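Local coordinates for DegV family protein (Streptococcus agalactiae, PDB 3LUP), which binds a long-chain fatty acid, here elaidic acid, and may play a role in lipid transport or fatty acid metabolism, at residues A[10-15]-A[26-31]; A[86-91]-A[114-119]; A[124-129]-A[280-285]. One frame throughout, in Å; residues are numbered along the deposited sequence.

Contact 1 of 3, residues A[10-15]-A[26-31]; sequences TDTSAY and VYVLDI
Thr10 and Asp11 run parallel to Val28 and Leu29 as paired strand residues, with the CA atoms of Asp11 and Leu29 4.4 Å apart. The ladder alternates: Thr10 N donates to Tyr27 O, and Leu29 N returns a 2.7 Å bond to Thr10 O at an N-H...O angle of 168°. Beyond it the pairing frays, since the bond from Thr12 N to Leu29 O is weak and bent to 129°. There the first segment folds into a type I turn from Asp11 to Ala14, closed by Ala14 N on Asp11 O. An Asx turn overlies it: Asp11 OD1 takes Ser13 N with its anti lone pair, while Ser13 OG, also bonded to Thr123 OG1, reaches OD1 at 2.7 Å from the syn side, tilted from the carboxylate plane. Chi1 of 62° turns Thr12 OG1 to Ile31 N, a weak bond of 3.4 Å, and Thr12 CG2 meets Val28 CG1 at 3.6 Å. Ile31 CD1 rests against both Asp11 OD1 and Ser13 CB, and the same side chain touches the bound elaidic acid, consistent with the turn lying behind this part of the lipid pocket. In the parallel sheet, strand 6-11 separates edge strand 26-29 from strand 86-89. Leu29 packs on Leu72 and Leu75 of helix 69-81 on one face; on the other, Thr10 touches Gln127 and Val131 of helix 124-138 and its OG1 bonds Leu90 O.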
ATOM      1  N   THR A  10       9.743  -4.564   4.814  1.00 32.92           N
ATOM      2  CA  THR A  10       8.414  -4.197   4.390  1.00 33.06           C
ATOM      3  C   THR A  10       7.476  -5.363   4.635  1.00 32.89           C
ATOM      4  O   THR A  10       7.884  -6.366   5.197  1.00 32.92           O
ATOM      5  CB  THR A  10       8.393  -3.769   2.905  1.00 33.08           C
ATOM      6  OG1 THR A  10       7.070  -3.321   2.567  1.00 33.94           O
ATOM      7  CG2 THR A  10       8.807  -4.916   1.995  1.00 32.22           C
ATOM      8  N   ASP A  11       6.222  -5.226   4.227  1.00 32.95           N
ATOM      9  CA  ASP A  11       5.265  -6.299   4.387  1.00 33.62           C
ATOM     10  C   ASP A  11       4.674  -6.619   3.030  1.00 33.43           C
ATOM     11  O   ASP A  11       4.933  -5.924   2.064  1.00 33.64           O
ATOM     12  CB  ASP A  11       4.191  -5.931   5.417  1.00 33.76           C
ATOM     13  CG  ASP A  11       3.557  -4.570   5.144  1.00 36.66           C
ATOM     14  OD1 ASP A  11       2.991  -4.379   4.029  1.00 36.80           O
ATOM     15  OD2 ASP A  11       3.636  -3.696   6.052  1.00 38.19           O
ATOM     16  N   THR A  12       3.900  -7.690   2.956  1.00 33.54           N
ATOM     17  CA  THR A  12       3.384  -8.172   1.683  1.00 33.57           C
ATOM     18  C   THR A  12       2.288  -7.282   1.068  1.00 33.76           C
ATOM     19  O   THR A  12       1.854  -7.542  -0.057  1.00 33.92           O
ATOM     20  CB  THR A  12       2.880  -9.612   1.784  1.00 33.19           C
ATOM     21  OG1 THR A  12       1.804  -9.656   2.717  1.00 34.45           O
ATOM     22  CG2 THR A  12       3.989 -10.536   2.250  1.00 32.68           C
ATOM     23  N   SER A  13       1.869  -6.229   1.771  1.00 33.74           N
ATOM     24  CA  SER A  13       0.916  -5.276   1.201  1.00 33.84           C
ATOM     25  C   SER A  13       1.594  -4.318   0.225  1.00 33.70           C
ATOM     26  O   SER A  13       0.934  -3.691  -0.593  1.00 33.88           O
ATOM     27  CB  SER A  13       0.181  -4.495   2.297  1.00 34.13           C
ATOM     28  OG  SER A  13       0.919  -3.349   2.723  1.00 35.31           O
ATOM     29  N   ALA A  14       2.914  -4.197   0.320  1.00 33.71           N
ATOM     30  CA  ALA A  14       3.691  -3.378  -0.620  1.00 33.54           C
ATOM     31  C   ALA A  14       3.779  -4.087  -1.959  1.00 33.22           C
ATOM     32  O   ALA A  14       4.037  -5.287  -2.010  1.00 33.95           O
ATOM     33  CB  ALA A  14       5.067  -3.138  -0.079  1.00 33.22           C
ATOM     34  N   TYR A  15       3.548  -3.369  -3.044  1.00 32.78           N
ATOM     35  CA  TYR A  15       3.727  -3.972  -4.349  1.00 32.70           C
ATOM     36  C   TYR A  15       5.105  -3.616  -4.859  1.00 32.97           C
ATOM     37  O   TYR A  15       5.379  -2.465  -5.211  1.00 32.64           O
ATOM     38  CB  TYR A  15       2.639  -3.544  -5.323  1.00 32.38           C
ATOM     39  CG  TYR A  15       2.728  -4.281  -6.629  1.00 33.32           C
ATOM     40  CD1 TYR A  15       1.906  -5.370  -6.890  1.00 34.27           C
ATOM     41  CD2 TYR A  15       3.652  -3.902  -7.608  1.00 33.50           C
ATOM     42  CE1 TYR A  15       1.999  -6.065  -8.095  1.00 33.89           C
ATOM     43  CE2 TYR A  15       3.751  -4.585  -8.801  1.00 33.22           C
ATOM     44  CZ  TYR A  15       2.919  -5.664  -9.039  1.00 33.85           C
ATOM     45  OH  TYR A  15       3.002  -6.344 -10.228  1.00 35.50           O
ATOM     46  N   VAL A  26      16.431  -6.957   1.045  1.00 34.40           N
ATOM     47  CA  VAL A  26      15.003  -6.687   1.180  1.00 33.96           C
ATOM     48  C   VAL A  26      14.319  -7.824   1.935  1.00 33.86           C
ATOM     49  O   VAL A  26      14.413  -8.971   1.540  1.00 34.07           O
ATOM     50  CB  VAL A  26      14.329  -6.417  -0.206  1.00 33.81           C
ATOM     51  CG1 VAL A  26      12.834  -6.272  -0.072  1.00 33.29           C
ATOM     52  CG2 VAL A  26      14.895  -5.154  -0.835  1.00 33.03           C
ATOM     53  N   TYR A  27      13.659  -7.496   3.044  1.00 33.90           N
ATOM     54  CA  TYR A  27      12.934  -8.490   3.839  1.00 33.78           C
ATOM     55  C   TYR A  27      11.442  -8.154   3.907  1.00 33.82           C
ATOM     56  O   TYR A  27      11.066  -6.994   4.126  1.00 34.06           O
ATOM     57  CB  TYR A  27      13.567  -8.621   5.225  1.00 33.52           C
ATOM     58  CG  TYR A  27      15.028  -8.990   5.137  1.00 33.50           C
ATOM     59  CD1 TYR A  27      15.438 -10.319   5.257  1.00 32.48           C
ATOM     60  CD2 TYR A  27      16.007  -8.007   4.892  1.00 33.46           C
ATOM     61  CE1 TYR A  27      16.788 -10.669   5.152  1.00 32.53           C
ATOM     62  CE2 TYR A  27      17.358  -8.340   4.778  1.00 32.27           C
ATOM     63  CZ  TYR A  27      17.740  -9.674   4.909  1.00 33.09           C
ATOM     64  OH  TYR A  27      19.073 -10.011   4.808  1.00 32.68           O
ATOM     65  N   VAL A  28      10.601  -9.165   3.690  1.00 33.73           N
ATOM     66  CA  VAL A  28       9.157  -8.965   3.580  1.00 33.64           C
ATOM     67  C   VAL A  28       8.422  -9.786   4.615  1.00 34.05           C
ATOM     68  O   VAL A  28       8.442 -11.021   4.562  1.00 34.04           O
ATOM     69  CB  VAL A  28       8.580  -9.363   2.183  1.00 33.39           C
ATOM     70  CG1 VAL A  28       7.175  -8.849   2.068  1.00 33.46           C
ATOM     71  CG2 VAL A  28       9.419  -8.832   1.037  1.00 32.32           C
ATOM     72  N   LEU A  29       7.761  -9.091   5.532  1.00 34.51           N
ATOM     73  CA  LEU A  29       6.907  -9.709   6.547  1.00 35.47           C
ATOM     74  C   LEU A  29       5.554 -10.090   5.957  1.00 35.91           C
ATOM     75  O   LEU A  29       4.975  -9.304   5.208  1.00 36.20           O
ATOM     76  CB  LEU A  29       6.667  -8.720   7.689  1.00 35.33           C
ATOM     77  CG  LEU A  29       7.641  -8.591   8.854  1.00 36.10           C
ATOM     78  CD1 LEU A  29       9.061  -8.873   8.436  1.00 38.36           C
ATOM     79  CD2 LEU A  29       7.525  -7.206   9.485  1.00 35.87           C
ATOM     80  N   ASP A  30       5.040 -11.270   6.315  1.00 36.26           N
ATOM     81  CA  ASP A  30       3.728 -11.715   5.833  1.00 36.99           C
ATOM     82  C   ASP A  30       2.546 -11.160   6.621  1.00 37.08           C
ATOM     83  O   ASP A  30       2.589 -11.059   7.846  1.00 37.63           O
ATOM     84  CB  ASP A  30       3.649 -13.240   5.797  1.00 37.19           C
ATOM     85  CG  ASP A  30       4.697 -13.858   4.883  1.00 38.80           C
ATOM     86  OD1 ASP A  30       5.017 -13.270   3.820  1.00 39.59           O
ATOM     87  OD2 ASP A  30       5.216 -14.938   5.241  1.00 40.66           O
ATOM     88  N   ILE A  31       1.491 -10.800   5.895  1.00 37.36           N
ATOM     89  CA  ILE A  31       0.216 -10.382   6.499  1.00 37.30           C
ATOM     90  C   ILE A  31      -0.830 -11.486   6.364  1.00 37.51           C
ATOM     91  O   ILE A  31      -1.204 -11.852   5.256  1.00 37.67           O
ATOM     92  CB  ILE A  31      -0.327  -9.058   5.882  1.00 37.15           C
ATOM     93  CG1 ILE A  31       0.717  -7.936   6.033  1.00 36.08           C
ATOM     94  CG2 ILE A  31      -1.685  -8.688   6.512  1.00 36.55           C
ATOM     95  CD1 ILE A  31       0.359  -6.615   5.402  1.00 34.53           C
TER

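Contact 2 of 3, residues A[86-91]-A[114-119]; sequences HVLGLF and TIAFPD
Val87 N donates to Thr114 O at 2.7 Å, the shortest direct bond here, with the donor in the carbonyl plane. Ala116 N to Val87 O and Gly89 N to Ala116 O continue this parallel ladder, and the two strand axes diverge by only 11°. Where the chains part, a water bridges them, accepting from Phe91 N at 2.8 Å and lying 2.7 Å from both Pro118 O and Gly89 O. Side chains alternate between faces. On one, Leu88 CG stands opposite the backbone N (chi1 -171°), which carries CD1 over to Pro118 CD at 3.6 Å, the two side chains crossing at about a right angle, and Leu90 CD2 reaches Pro118 CG. On the other, Phe117 CD1 lies 3.3 Å from Gly89 CA, so the ring edge occupies the space beside a residue without a side chain. Phe91 then turns its edge toward the Phe117 face in an offset edge-to-face pair, centroids 5.6 Å apart and planes at 62°. Strand 86-89 lies between strand 6-11 and edge strand 114-116. Helix 144-155 covers the Leu90 and Ala116 face through Ile151 and Phe144, whereas Ile103 of helix 99-103 packs on both Phe91 and Phe117.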
ATOM      1  N   HIS A  86      22.341  -0.542   9.523  1.00 30.54           N
ATOM      2  CA  HIS A  86      21.157   0.293   9.553  1.00 30.52           C
ATOM      3  C   HIS A  86      19.963  -0.477   9.035  1.00 31.23           C
ATOM      4  O   HIS A  86      20.108  -1.433   8.253  1.00 31.16           O
ATOM      5  CB  HIS A  86      21.340   1.528   8.689  1.00 30.41           C
ATOM      6  CG  HIS A  86      22.447   2.435   9.134  1.00 30.08           C
ATOM      7  ND1 HIS A  86      23.776   2.144   8.929  1.00 29.22           N
ATOM      8  CD2 HIS A  86      22.417   3.641   9.748  1.00 29.32           C
ATOM      9  CE1 HIS A  86      24.518   3.126   9.410  1.00 29.46           C
ATOM     10  NE2 HIS A  86      23.718   4.044   9.915  1.00 28.94           N
ATOM     11  N   VAL A  87      18.778  -0.041   9.465  1.00 31.51           N
ATOM     12  CA  VAL A  87      17.519  -0.640   9.037  1.00 31.56           C
ATOM     13  C   VAL A  87      16.479   0.438   8.707  1.00 31.61           C
ATOM     14  O   VAL A  87      16.243   1.354   9.511  1.00 31.51           O
ATOM     15  CB  VAL A  87      16.959  -1.592  10.130  1.00 31.77           C
ATOM     16  CG1 VAL A  87      15.583  -2.132   9.739  1.00 30.89           C
ATOM     17  CG2 VAL A  87      17.928  -2.740  10.410  1.00 31.44           C
ATOM     18  N   LEU A  88      15.860   0.319   7.527  1.00 31.41           N
ATOM     19  CA  LEU A  88      14.677   1.128   7.187  1.00 31.01           C
ATOM     20  C   LEU A  88      13.432   0.259   6.999  1.00 31.26           C
ATOM     21  O   LEU A  88      13.365  -0.578   6.089  1.00 31.09           O
ATOM     22  CB  LEU A  88      14.937   1.982   5.947  1.00 30.66           C
ATOM     23  CG  LEU A  88      13.902   3.045   5.571  1.00 30.12           C
ATOM     24  CD1 LEU A  88      13.690   4.053   6.679  1.00 29.04           C
ATOM     25  CD2 LEU A  88      14.358   3.749   4.311  1.00 29.59           C
ATOM     26  N   GLY A  89      12.462   0.442   7.893  1.00 31.67           N
ATOM     27  CA  GLY A  89      11.214  -0.318   7.858  1.00 31.76           C
ATOM     28  C   GLY A  89      10.120   0.536   7.250  1.00 32.23           C
ATOM     29  O   GLY A  89       9.755   1.585   7.809  1.00 32.02           O
ATOM     30  N   LEU A  90       9.625   0.090   6.091  1.00 32.32           N
ATOM     31  CA  LEU A  90       8.570   0.785   5.326  1.00 32.41           C
ATOM     32  C   LEU A  90       7.305  -0.082   5.193  1.00 32.40           C
ATOM     33  O   LEU A  90       7.128  -0.838   4.226  1.00 31.20           O
ATOM     34  CB  LEU A  90       9.084   1.205   3.950  1.00 32.35           C
ATOM     35  CG  LEU A  90      10.185   2.262   3.894  1.00 32.86           C
ATOM     36  CD1 LEU A  90      10.625   2.460   2.450  1.00 33.68           C
ATOM     37  CD2 LEU A  90       9.722   3.576   4.499  1.00 32.58           C
ATOM     38  N   PHE A  91       6.440   0.039   6.193  1.00 33.00           N
ATOM     39  CA  PHE A  91       5.269  -0.806   6.300  1.00 33.77           C
ATOM     40  C   PHE A  91       3.982  -0.053   5.976  1.00 34.56           C
ATOM     41  O   PHE A  91       3.962   1.189   5.902  1.00 34.52           O
ATOM     42  CB  PHE A  91       5.175  -1.398   7.706  1.00 33.70           C
ATOM     43  CG  PHE A  91       6.437  -2.063   8.166  1.00 33.74           C
ATOM     44  CD1 PHE A  91       6.805  -3.309   7.657  1.00 33.35           C
ATOM     45  CD2 PHE A  91       7.259  -1.439   9.103  1.00 32.52           C
ATOM     46  CE1 PHE A  91       7.978  -3.919   8.060  1.00 33.83           C
ATOM     47  CE2 PHE A  91       8.423  -2.038   9.530  1.00 33.75           C
ATOM     48  CZ  PHE A  91       8.797  -3.286   9.004  1.00 34.77           C
ATOM     49  N   THR A 114      20.899   1.135  13.794  1.00 32.01           N
ATOM     50  CA  THR A 114      20.234   2.405  13.585  1.00 31.98           C
ATOM     51  C   THR A 114      19.026   2.109  12.717  1.00 32.05           C
ATOM     52  O   THR A 114      19.166   1.613  11.593  1.00 32.02           O
ATOM     53  CB  THR A 114      21.151   3.421  12.923  1.00 31.84           C
ATOM     54  OG1 THR A 114      22.262   3.667  13.787  1.00 33.02           O
ATOM     55  CG2 THR A 114      20.421   4.724  12.704  1.00 31.57           C
ATOM     56  N   ILE A 115      17.844   2.408  13.263  1.00 31.97           N
ATOM     57  CA  ILE A 115      16.570   1.932  12.725  1.00 31.59           C
ATOM     58  C   ILE A 115      15.588   3.072  12.552  1.00 31.47           C
ATOM     59  O   ILE A 115      15.373   3.858  13.474  1.00 31.68           O
ATOM     60  CB  ILE A 115      15.929   0.891  13.668  1.00 31.36           C
ATOM     61  CG1 ILE A 115      16.897  -0.259  13.931  1.00 31.23           C
ATOM     62  CG2 ILE A 115      14.631   0.361  13.088  1.00 31.25           C
ATOM     63  CD1 ILE A 115      16.539  -1.092  15.149  1.00 31.83           C
ATOM     64  N   ALA A 116      14.980   3.155  11.374  1.00 31.29           N
ATOM     65  CA  ALA A 116      13.905   4.119  11.161  1.00 30.89           C
ATOM     66  C   ALA A 116      12.684   3.434  10.571  1.00 30.79           C
ATOM     67  O   ALA A 116      12.777   2.750   9.538  1.00 31.20           O
ATOM     68  CB  ALA A 116      14.367   5.268  10.287  1.00 30.43           C
ATOM     69  N   PHE A 117      11.551   3.595  11.258  1.00 30.36           N
ATOM     70  CA  PHE A 117      10.264   3.099  10.794  1.00 29.89           C
ATOM     71  C   PHE A 117       9.317   4.273  10.513  1.00 29.86           C
ATOM     72  O   PHE A 117       8.320   4.436  11.219  1.00 29.28           O
ATOM     73  CB  PHE A 117       9.603   2.189  11.836  1.00 29.81           C
ATOM     74  CG  PHE A 117      10.321   0.879  12.095  1.00 30.11           C
ATOM     75  CD1 PHE A 117      10.997   0.203  11.082  1.00 30.14           C
ATOM     76  CD2 PHE A 117      10.282   0.304  13.370  1.00 29.63           C
ATOM     77  CE1 PHE A 117      11.652  -1.003  11.349  1.00 29.93           C
ATOM     78  CE2 PHE A 117      10.926  -0.903  13.642  1.00 28.94           C
ATOM     79  CZ  PHE A 117      11.609  -1.556  12.635  1.00 29.97           C
ATOM     80  N   PRO A 118       9.605   5.087   9.472  1.00 30.21           N
ATOM     81  CA  PRO A 118       8.691   6.224   9.196  1.00 30.21           C
ATOM     82  C   PRO A 118       7.311   5.744   8.730  1.00 30.43           C
ATOM     83  O   PRO A 118       7.188   4.679   8.090  1.00 30.21           O
ATOM     84  CB  PRO A 118       9.402   6.986   8.076  1.00 30.32           C
ATOM     85  CG  PRO A 118      10.220   5.913   7.360  1.00 30.35           C
ATOM     86  CD  PRO A 118      10.626   4.911   8.413  1.00 29.96           C
ATOM     87  N   ASP A 119       6.277   6.506   9.071  1.00 30.27           N
ATOM     88  CA  ASP A 119       4.935   6.133   8.670  1.00 30.28           C
ATOM     89  C   ASP A 119       4.792   6.404   7.179  1.00 30.01           C
ATOM     90  O   ASP A 119       4.905   7.547   6.722  1.00 29.82           O
ATOM     91  CB  ASP A 119       3.891   6.900   9.487  1.00 30.59           C
ATOM     92  CG  ASP A 119       2.450   6.585   9.066  1.00 31.78           C
ATOM     93  OD1 ASP A 119       2.197   5.556   8.385  1.00 31.77           O
ATOM     94  OD2 ASP A 119       1.563   7.386   9.435  1.00 33.85           O
TER
HETATM   95  O   HOH W   1       7.066   1.995   8.060  1.00 37.80           O
HETATM   96  O   HOH W   2       3.924   3.065   8.063  1.00 33.03           O

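Contact 3 of 3, residues A[124-129]-A[280-285]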
ATOM      1  N   SER A 124       0.384  -0.860  -1.038  1.00 30.62           N
ATOM      2  CA  SER A 124       0.425  -1.273  -2.441  1.00 31.23           C
ATOM      3  C   SER A 124       1.674  -0.683  -3.125  1.00 31.76           C
ATOM      4  O   SER A 124       2.767  -0.732  -2.541  1.00 32.02           O
ATOM      5  CB  SER A 124      -0.875  -0.870  -3.153  1.00 31.04           C
ATOM      6  OG  SER A 124      -0.861  -1.257  -4.515  1.00 32.00           O
ATOM      7  N   ALA A 125       1.502  -0.093  -4.312  1.00 31.72           N
ATOM      8  CA  ALA A 125       2.617   0.232  -5.206  1.00 32.15           C
ATOM      9  C   ALA A 125       3.501   1.416  -4.783  1.00 32.73           C
ATOM     10  O   ALA A 125       4.730   1.361  -4.957  1.00 32.71           O
ATOM     11  CB  ALA A 125       2.118   0.410  -6.625  1.00 31.77           C
ATOM     12  N   PRO A 126       2.889   2.505  -4.258  1.00 33.00           N
ATOM     13  CA  PRO A 126       3.712   3.572  -3.688  1.00 32.63           C
ATOM     14  C   PRO A 126       4.643   3.082  -2.582  1.00 32.18           C
ATOM     15  O   PRO A 126       5.794   3.522  -2.514  1.00 31.93           O
ATOM     16  CB  PRO A 126       2.663   4.544  -3.137  1.00 32.68           C
ATOM     17  CG  PRO A 126       1.571   4.455  -4.112  1.00 32.30           C
ATOM     18  CD  PRO A 126       1.492   2.963  -4.418  1.00 33.27           C
ATOM     19  N   GLN A 127       4.142   2.181  -1.739  1.00 31.72           N
ATOM     20  CA  GLN A 127       4.943   1.578  -0.687  1.00 31.82           C
ATOM     21  C   GLN A 127       6.162   0.878  -1.296  1.00 31.56           C
ATOM     22  O   GLN A 127       7.293   1.091  -0.849  1.00 31.89           O
ATOM     23  CB  GLN A 127       4.104   0.579   0.111  1.00 32.29           C
ATOM     24  CG  GLN A 127       4.473   0.450   1.605  1.00 33.51           C
ATOM     25  CD  GLN A 127       3.804  -0.748   2.264  1.00 34.72           C
ATOM     26  OE1 GLN A 127       2.654  -1.077   1.977  1.00 36.08           O
ATOM     27  NE2 GLN A 127       4.524  -1.411   3.144  1.00 36.70           N
ATOM     28  N   GLY A 128       5.928   0.081  -2.340  1.00 30.99           N
ATOM     29  CA  GLY A 128       6.961  -0.732  -2.956  1.00 30.19           C
ATOM     30  C   GLY A 128       7.970   0.155  -3.625  1.00 30.39           C
ATOM     31  O   GLY A 128       9.179  -0.090  -3.557  1.00 30.36           O
ATOM     32  N   ASN A 129       7.468   1.200  -4.268  1.00 30.67           N
ATOM     33  CA  ASN A 129       8.318   2.242  -4.844  1.00 30.89           C
ATOM     34  C   ASN A 129       9.227   2.908  -3.814  1.00 30.62           C
ATOM     35  O   ASN A 129      10.369   3.188  -4.116  1.00 30.26           O
ATOM     36  CB  ASN A 129       7.469   3.304  -5.535  1.00 31.49           C
ATOM     37  CG  ASN A 129       6.841   2.816  -6.849  1.00 32.65           C
ATOM     38  OD1 ASN A 129       5.970   3.493  -7.398  1.00 34.56           O
ATOM     39  ND2 ASN A 129       7.289   1.662  -7.361  1.00 32.47           N
ATOM     40  N   GLY A 280      -2.110   5.054  -7.505  1.00 28.61           N
ATOM     41  CA  GLY A 280      -1.138   5.575  -6.561  1.00 28.30           C
ATOM     42  C   GLY A 280      -0.019   6.226  -7.342  1.00 28.05           C
ATOM     43  O   GLY A 280       0.402   5.684  -8.381  1.00 28.11           O
ATOM     44  N   ILE A 281       0.437   7.389  -6.860  1.00 27.27           N
ATOM     45  CA  ILE A 281       1.596   8.071  -7.429  1.00 26.79           C
ATOM     46  C   ILE A 281       2.741   8.168  -6.415  1.00 26.92           C
ATOM     47  O   ILE A 281       2.514   8.253  -5.199  1.00 26.39           O
ATOM     48  CB  ILE A 281       1.258   9.484  -8.007  1.00 26.89           C
ATOM     49  CG1 ILE A 281       1.026  10.505  -6.882  1.00 26.83           C
ATOM     50  CG2 ILE A 281       0.103   9.408  -9.053  1.00 26.68           C
ATOM     51  CD1 ILE A 281       0.761  11.923  -7.346  1.00 28.09           C
ATOM     52  N   THR A 282       3.963   8.141  -6.934  1.00 26.71           N
ATOM     53  CA  THR A 282       5.157   8.237  -6.126  1.00 27.15           C
ATOM     54  C   THR A 282       6.132   9.119  -6.874  1.00 27.84           C
ATOM     55  O   THR A 282       6.307   8.938  -8.080  1.00 28.00           O
ATOM     56  CB  THR A 282       5.830   6.855  -5.934  1.00 27.09           C
ATOM     57  OG1 THR A 282       4.870   5.930  -5.435  1.00 27.42           O
ATOM     58  CG2 THR A 282       6.978   6.932  -4.956  1.00 25.84           C
ATOM     59  N   PRO A 283       6.786  10.067  -6.163  1.00 28.46           N
ATOM     60  CA  PRO A 283       7.821  10.882  -6.786  1.00 28.72           C
ATOM     61  C   PRO A 283       8.936  10.006  -7.347  1.00 29.37           C
ATOM     62  O   PRO A 283       9.304   9.006  -6.739  1.00 29.47           O
ATOM     63  CB  PRO A 283       8.371  11.697  -5.616  1.00 28.66           C
ATOM     64  CG  PRO A 283       7.310  11.657  -4.585  1.00 28.35           C
ATOM     65  CD  PRO A 283       6.639  10.365  -4.724  1.00 28.21           C
ATOM     66  N   LYS A 284       9.461  10.372  -8.506  1.00 30.14           N
ATOM     67  CA  LYS A 284      10.665   9.730  -8.993  1.00 30.95           C
ATOM     68  C   LYS A 284      11.861  10.071  -8.111  1.00 31.71           C
ATOM     69  O   LYS A 284      12.028  11.205  -7.650  1.00 31.65           O
ATOM     70  CB  LYS A 284      10.943  10.086 -10.449  1.00 30.66           C
ATOM     71  CG  LYS A 284      10.059   9.330 -11.391  1.00 30.61           C
ATOM     72  CD  LYS A 284      10.445   9.554 -12.820  1.00 30.49           C
ATOM     73  CE  LYS A 284       9.303   9.122 -13.702  1.00 30.58           C
ATOM     74  NZ  LYS A 284       9.684   9.149 -15.123  1.00 31.14           N
ATOM     75  N   ASN A 285      12.663   9.044  -7.869  1.00 32.70           N
ATOM     76  CA  ASN A 285      13.926   9.161  -7.177  1.00 33.61           C
ATOM     77  C   ASN A 285      14.921  10.023  -7.962  1.00 33.97           C
ATOM     78  O   ASN A 285      15.149  11.188  -7.630  1.00 34.59           O
ATOM     79  CB  ASN A 285      14.508   7.759  -6.974  1.00 33.86           C
ATOM     80  CG  ASN A 285      15.321   7.651  -5.713  1.00 33.79           C
ATOM     81  OD1 ASN A 285      14.845   7.996  -4.636  1.00 34.34           O
ATOM     82  ND2 ASN A 285      16.551   7.170  -5.833  1.00 33.82           N
TER
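Apolar packing between helix 124-138 and strand 277-283 rests on Pro126, whose ring sits over the strand backbone. Its CG lies 3.8 Å from Gly280 CA, against the backbone of a residue that has no side chain. Pro126 and Thr282 carry the nearest pair of CA atoms, 5.5 Å apart, and their side chains meet at a slant. One turn further along the helix, Asn129 CB rests at 3.7 Å from the Thr282 methyl, CG2. Ile281 points to the opposite side of the strand from the helix, as expected for alternation along an extended chain.

The short helix and strand segments run nearly parallel, with axes 18° apart and 7.3 Å at closest approach. This is a helix laid on a sheet, and it joins the two halves of the DegV fold: helix 124-138 also packs against the four-stranded parallel sheet, while strand 277-283 belongs to the six-stranded mixed sheet. Gly280 touches the bound elaidic acid, which brings this junction to the lipid pocket.

Polar contact across the interface is slight. Thr282 OG1 donates a weak bond of 3.3 Å to Asn129 OD1; chi1 of -53° turns the hydroxyl to the helix side, and Asn129, its side chain crossing that of Thr282 at a slant, brings OD1 to it. The same hydroxyl oxygen is in van der Waals contact with Pro126, 3.5 Å from its CB. Within the helix, Asn129 N bonds Ala125 O at 2.8 Å, holding the residue that accepts from Thr282. Beyond the two segments, Pro126 packs on Ile158, and Asn129 touches Asp231 of strand 230-236.

From the N terminus, contact 1 closes first, across a ten-residue connection without helix or strand. Contact 2 follows in series, spanning a longer excursion that includes helices 99-103 and 106-109. Both build one parallel sheet, in which strands 6-11 and 86-89 are neighbours, so their four segments lie side by side. Contact 3 opens just after contact 2 closes and spans 150 residues, tying helix 124-138 to the last strand of the chain, an inner strand of the mixed sheet; none of the three nests in or crosses another. Gln127 joins them: its NE2 bonds Leu90 O and, weakly, Asp11 OD1. Contacts 1 and 3 thus approach the fatty acid pocket from the sides of the two different sheets.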